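Local coordinates for cytokinin riboside 5'-monophosphate phosphoribohydrolase (Streptomyces coelicolor, PDB 5ZI9), which belongs to the possible lysine decarboxylase family of the SLOG clan and has a parallel-sheet α/β core, at residues B[12-16]-B[27-31]. Numbering follows the deposited sequence.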
loop_
_atom_site.group_PDB
_atom_site.type_symbol
_atom_site.label_atom_id
_atom_site.label_comp_id
_atom_site.label_asym_id
_atom_site.label_seq_id
_atom_site.Cartn_x
_atom_site.Cartn_y
_atom_site.Cartn_z
ATOM N N PRO B 12 16.393 20.651 -24.230
ATOM C CA PRO B 12 16.065 19.499 -23.392
ATOM C C PRO B 12 17.095 19.584 -22.293
ATOM O O PRO B 12 18.277 19.692 -22.559
ATOM C CB PRO B 12 16.333 18.303 -24.287
ATOM C CG PRO B 12 16.624 18.838 -25.626
ATOM C CD PRO B 12 16.351 20.294 -25.650
ATOM N N PRO B 13 16.628 19.561 -21.071
ATOM C CA PRO B 13 17.434 19.733 -19.872
ATOM C C PRO B 13 18.773 19.045 -19.716
ATOM O O PRO B 13 19.040 17.976 -20.196
ATOM C CB PRO B 13 16.504 19.239 -18.782
ATOM C CG PRO B 13 15.185 19.038 -19.412
ATOM C CD PRO B 13 15.459 18.735 -20.818
ATOM N N GLU B 14 19.627 19.708 -18.973
ATOM C CA GLU B 14 20.902 19.158 -18.652
ATOM C C GLU B 14 20.836 18.605 -17.260
ATOM O O GLU B 14 21.639 17.812 -16.892
ATOM C CB GLU B 14 21.992 20.171 -18.798
ATOM C CG GLU B 14 22.950 19.794 -19.902
ATOM C CD GLU B 14 23.543 20.990 -20.577
ATOM O OE1 GLU B 14 24.749 20.970 -20.859
ATOM O OE2 GLU B 14 22.796 21.948 -20.828
ATOM N N GLU B 15 19.860 19.046 -16.496
ATOM C CA GLU B 15 19.635 18.567 -15.143
ATOM C C GLU B 15 18.140 18.477 -14.873
ATOM O O GLU B 15 17.432 19.420 -15.169
ATOM C CB GLU B 15 20.255 19.531 -14.154
ATOM C CG GLU B 15 20.800 18.808 -12.958
ATOM C CD GLU B 15 21.138 19.718 -11.836
ATOM O OE1 GLU B 15 20.193 20.358 -11.365
ATOM O OE2 GLU B 15 22.321 19.782 -11.429
ATOM N N GLN B 16 17.648 17.355 -14.356
ATOM C CA GLN B 16 16.224 17.199 -14.023
ATOM C C GLN B 16 16.142 16.864 -12.552
ATOM O O GLN B 16 16.854 15.968 -12.081
ATOM C CB GLN B 16 15.538 16.082 -14.834
ATOM C CG GLN B 16 14.999 16.466 -16.211
ATOM C CD GLN B 16 14.296 15.302 -16.957
ATOM O OE1 GLN B 16 14.886 14.204 -17.173
ATOM N NE2 GLN B 16 13.022 15.542 -17.367
ATOM N N GLN B 27 21.757 10.757 -18.517
ATOM C CA GLN B 27 20.763 10.087 -17.743
ATOM C C GLN B 27 19.406 10.851 -17.675
ATOM O O GLN B 27 18.400 10.323 -17.202
ATOM C CB GLN B 27 21.361 9.806 -16.372
ATOM C CG GLN B 27 20.748 8.592 -15.725
ATOM C CD GLN B 27 21.308 7.276 -16.201
ATOM O OE1 GLN B 27 22.421 7.213 -16.713
ATOM N NE2 GLN B 27 20.525 6.203 -16.022
ATOM N N VAL B 28 19.358 12.078 -18.163
ATOM C CA VAL B 28 18.075 12.782 -18.399
ATOM C C VAL B 28 17.191 12.032 -19.406
ATOM O O VAL B 28 17.666 11.501 -20.391
ATOM C CB VAL B 28 18.345 14.224 -18.881
ATOM C CG1 VAL B 28 17.202 14.832 -19.704
ATOM C CG2 VAL B 28 18.694 15.116 -17.687
ATOM N N GLN B 29 15.892 11.972 -19.178
ATOM C CA GLN B 29 15.046 11.236 -20.108
ATOM C C GLN B 29 14.532 12.116 -21.213
ATOM O O GLN B 29 14.396 13.315 -21.036
ATOM C CB GLN B 29 13.899 10.599 -19.364
ATOM C CG GLN B 29 14.348 9.415 -18.529
ATOM C CD GLN B 29 13.281 8.987 -17.554
ATOM O OE1 GLN B 29 12.766 9.800 -16.752
ATOM N NE2 GLN B 29 12.921 7.708 -17.617
ATOM N N GLU B 30 14.185 11.489 -22.331
ATOM C CA GLU B 30 13.724 12.214 -23.536
ATOM C C GLU B 30 12.224 12.477 -23.536
ATOM O O GLU B 30 11.752 13.356 -24.233
ATOM C CB GLU B 30 14.134 11.517 -24.838
ATOM C CG GLU B 30 14.823 10.141 -24.701
ATOM C CD GLU B 30 15.584 9.731 -25.968
ATOM O OE1 GLU B 30 16.539 10.465 -26.346
ATOM O OE2 GLU B 30 15.237 8.690 -26.578
ATOM N N SER B 31 11.474 11.718 -22.748
ATOM C CA SER B 31 10.044 11.943 -22.576
ATOM C C SER B 31 9.790 12.328 -21.152
ATOM O O SER B 31 10.606 12.021 -20.262
ATOM C CB SER B 31 9.244 10.677 -22.887
ATOM O OG SER B 31 9.654 9.586 -22.067
#
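The side-chain carbonyl of Q16 accepts the backbone N-H of Q29, OE1 to N 3.2 Å, the one hydrogen bond between residues 12-16 and 27-31. It is moderately straight, with 154° at the hydrogen, and the donor is tilted 24° from the plane of the amide. Beyond CG the Q16 chain runs extended, which carries the amide across from strand 15-18 to the loop that follows strand 21-24. On its way it crosses V28 at about a right angle, and V28 CG1 lies 3.5 Å from Q16 OE1, so the bonded oxygen also meets a methyl. Both methyls of V28 lie against the backbone carbonyl of P13, CG1 at 3.7 Å and CG2 at 3.8 Å from P13 O, and CG2 also reaches to 4.1 Å from E14 O. With CG1 anti to its backbone N (chi1 155°), V28 sets CG1 between P13 and Q16, where it makes a loose apolar touch with P13 CD at 4.4 Å. The pair of strands 15-18 and 21-24 forms a small antiparallel hairpin near the N-terminus, with the contact centred about 51 Å from the centre of the chain. Backbone bonds of E14 to R25 and Q16 to R23 hold the hairpin, and a second subunit packs P138 on P13 and E136 on Q16. A single amide-to-backbone bond beside one valine thus ties the loop back to the first strand, a modest link whose carbonyl acceptor is partly walled by methyl groups and probably somewhat shielded from water.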